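Local atomic coordinates of alpha-L-arabinosidase (Xanthomonas axonopodis pv. citri, PDB entry 6D25), a protein that probably hydrolyses alpha-L-arabinofuranosyl side groups of arabinoxylans as a family GH51 arabinofuranosidase, including those on internally di-substituted xylose units. Residues T327-L332 and L340-S345. Numbering follows the deposited sequence.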
loop_
_atom_site.group_PDB
_atom_site.type_symbol
_atom_site.label_atom_id
_atom_site.label_comp_id
_atom_site.label_asym_id
_atom_site.label_seq_id
_atom_site.Cartn_x
_atom_site.Cartn_y
_atom_site.Cartn_z
ATOM N N THR A 327 -25.245 20.286 -9.968
ATOM C CA THR A 327 -24.633 21.348 -10.719
ATOM C C THR A 327 -23.369 21.845 -10.019
ATOM O O THR A 327 -23.283 21.894 -8.817
ATOM C CB THR A 327 -25.618 22.502 -10.939
ATOM O OG1 THR A 327 -26.145 22.945 -9.681
ATOM C CG2 THR A 327 -26.741 22.085 -11.849
ATOM N N TRP A 328 -22.426 22.279 -10.843
ATOM C CA TRP A 328 -21.205 22.930 -10.378
ATOM C C TRP A 328 -20.975 24.185 -11.225
ATOM O O TRP A 328 -20.732 24.082 -12.421
ATOM C CB TRP A 328 -20.028 21.953 -10.466
ATOM C CG TRP A 328 -18.822 22.330 -9.660
ATOM C CD1 TRP A 328 -18.365 23.585 -9.363
ATOM C CD2 TRP A 328 -17.871 21.412 -9.088
ATOM N NE1 TRP A 328 -17.221 23.511 -8.624
ATOM C CE2 TRP A 328 -16.881 22.189 -8.442
ATOM C CE3 TRP A 328 -17.759 20.025 -9.063
ATOM C CZ2 TRP A 328 -15.793 21.621 -7.785
ATOM C CZ3 TRP A 328 -16.701 19.455 -8.380
ATOM C CH2 TRP A 328 -15.736 20.249 -7.746
ATOM N N TYR A 329 -21.068 25.343 -10.560
ATOM C CA TYR A 329 -20.951 26.660 -11.176
ATOM C C TYR A 329 -19.655 27.367 -10.731
ATOM O O TYR A 329 -18.951 26.878 -9.887
ATOM C CB TYR A 329 -22.158 27.521 -10.768
ATOM C CG TYR A 329 -23.507 26.960 -11.162
ATOM C CD1 TYR A 329 -23.807 26.700 -12.499
ATOM C CD2 TYR A 329 -24.500 26.746 -10.224
ATOM C CE1 TYR A 329 -25.048 26.201 -12.875
ATOM C CE2 TYR A 329 -25.755 26.276 -10.587
ATOM C CZ TYR A 329 -26.029 25.990 -11.918
ATOM O OH TYR A 329 -27.268 25.533 -12.303
ATOM N N ALA A 330 -19.401 28.548 -11.283
ATOM C CA ALA A 330 -18.407 29.455 -10.721
ATOM C C ALA A 330 -18.785 29.748 -9.265
ATOM O O ALA A 330 -19.972 29.850 -8.925
ATOM C CB ALA A 330 -18.319 30.753 -11.508
ATOM N N PRO A 331 -17.790 29.955 -8.428
ATOM C CA PRO A 331 -18.070 30.432 -7.064
ATOM C C PRO A 331 -18.688 31.840 -7.095
ATOM O O PRO A 331 -18.386 32.624 -7.998
ATOM C CB PRO A 331 -16.692 30.452 -6.398
ATOM C CG PRO A 331 -15.739 30.723 -7.553
ATOM C CD PRO A 331 -16.341 30.009 -8.745
ATOM N N LEU A 332 -19.555 32.153 -6.133
ATOM C CA LEU A 332 -20.112 33.477 -6.079
ATOM C C LEU A 332 -18.996 34.511 -5.888
ATOM O O LEU A 332 -18.010 34.262 -5.190
ATOM C CB LEU A 332 -21.117 33.569 -4.923
ATOM C CG LEU A 332 -22.446 32.864 -5.169
ATOM C CD1 LEU A 332 -23.180 32.619 -3.857
ATOM C CD2 LEU A 332 -23.301 33.634 -6.143
ATOM N N LEU A 340 -16.766 26.431 -2.605
ATOM C CA LEU A 340 -17.783 26.001 -3.569
ATOM C C LEU A 340 -19.167 26.590 -3.245
ATOM O O LEU A 340 -20.154 25.871 -3.304
ATOM C CB LEU A 340 -17.833 24.485 -3.604
ATOM C CG LEU A 340 -16.533 23.774 -3.956
ATOM C CD1 LEU A 340 -16.801 22.290 -4.164
ATOM C CD2 LEU A 340 -15.817 24.379 -5.171
ATOM N N GLN A 341 -19.243 27.891 -2.991
ATOM C CA GLN A 341 -20.503 28.526 -2.682
ATOM C C GLN A 341 -21.106 29.072 -3.969
ATOM O O GLN A 341 -20.484 29.856 -4.669
ATOM C CB GLN A 341 -20.320 29.627 -1.637
ATOM C CG GLN A 341 -19.741 29.076 -0.347
ATOM C CD GLN A 341 -19.516 30.105 0.734
ATOM O OE1 GLN A 341 -19.482 31.323 0.469
ATOM N NE2 GLN A 341 -19.340 29.594 1.956
ATOM N N GLN A 342 -22.314 28.607 -4.283
ATOM C CA GLN A 342 -23.015 29.025 -5.480
ATOM C C GLN A 342 -24.497 29.199 -5.105
ATOM O O GLN A 342 -24.970 28.582 -4.143
ATOM C CB GLN A 342 -22.812 28.009 -6.606
ATOM C CG GLN A 342 -23.328 26.612 -6.281
ATOM C CD GLN A 342 -22.927 25.522 -7.264
ATOM O OE1 GLN A 342 -21.794 25.514 -7.752
ATOM N NE2 GLN A 342 -23.829 24.593 -7.534
ATOM N N GLN A 343 -25.214 30.000 -5.879
ATOM C CA GLN A 343 -26.643 30.125 -5.691
ATOM C C GLN A 343 -27.336 28.941 -6.379
ATOM O O GLN A 343 -26.720 28.044 -7.024
ATOM C CB GLN A 343 -27.169 31.500 -6.168
ATOM C CG GLN A 343 -27.438 32.492 -5.039
ATOM C CD GLN A 343 -28.599 32.089 -4.153
ATOM O OE1 GLN A 343 -29.261 31.090 -4.421
ATOM N NE2 GLN A 343 -28.854 32.845 -3.083
ATOM N N ASN A 344 -28.633 28.883 -6.126
ATOM C CA ASN A 344 -29.479 27.736 -6.420
ATOM C C ASN A 344 -30.795 28.302 -6.956
ATOM O O ASN A 344 -31.539 28.943 -6.194
ATOM C CB ASN A 344 -29.624 26.927 -5.134
ATOM C CG ASN A 344 -30.083 25.504 -5.322
ATOM O OD1 ASN A 344 -31.198 25.265 -5.861
ATOM N ND2 ASN A 344 -29.301 24.584 -4.783
ATOM N N SER A 345 -31.001 28.164 -8.278
ATOM C CA SER A 345 -32.069 28.845 -8.964
ATOM C C SER A 345 -33.122 27.845 -9.440
ATOM O O SER A 345 -33.001 26.635 -9.252
ATOM C CB SER A 345 -31.516 29.632 -10.144
ATOM O OG SER A 345 -31.178 28.744 -11.200
#
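Gln342 reaches across to 327-332 with both ends of its side-chain amide, each matched to the backbone. Its NE2 donates to Thr327 O at 3.0 Å, and that acceptor lies close to the plane of the Gln342 amide, although NE2 itself stands well above the Thr327 carbonyl plane. Its OE1 accepts from Tyr329 N at 2.9 Å in a nearly straight bond (168° at the hydrogen), with the N-H coming from above the side-chain carbonyl plane. The reach comes from chi1 of 61°, which sets CG between the backbone N and the carbonyl carbon, followed by an extended chain. Tyr329 closes one flank: its CD2 lies 3.5 Å from Gln342 NE2, ring and amide planes being 44° apart. Beyond the ring, Tyr329 OH bonds Asp348, which also takes Thr327 OG1 and so ties this side to the start of helix 346-361. On another flank, Leu340 CD2 touches Trp328 CZ2 at 3.8 Å, and the indole meets Tyr268 and Trp274 edge-to-face.

The Leu332 side is the more open one: Leu332, Pro331 and Gln341 stay partly exposed, whereas Gln342, Tyr329 and Thr327 are buried. One backbone bond, Leu332 N to Gln341 O at 2.9 Å, is joined there by a CA-H...O contact from Pro331, and Leu332 CD1 still packs 3.9 Å from Gln342 C.

Both segments belong to the loop following strand 319-325, the seventh of eight parallel strands in the (beta/alpha)8 barrel expected of GH51, and the contact draws its two limbs together before helix 346-361. Turning the amide over would set donor against donor at Tyr329 N and acceptor against acceptor at Thr327 O, so the observed orientation is strongly favoured.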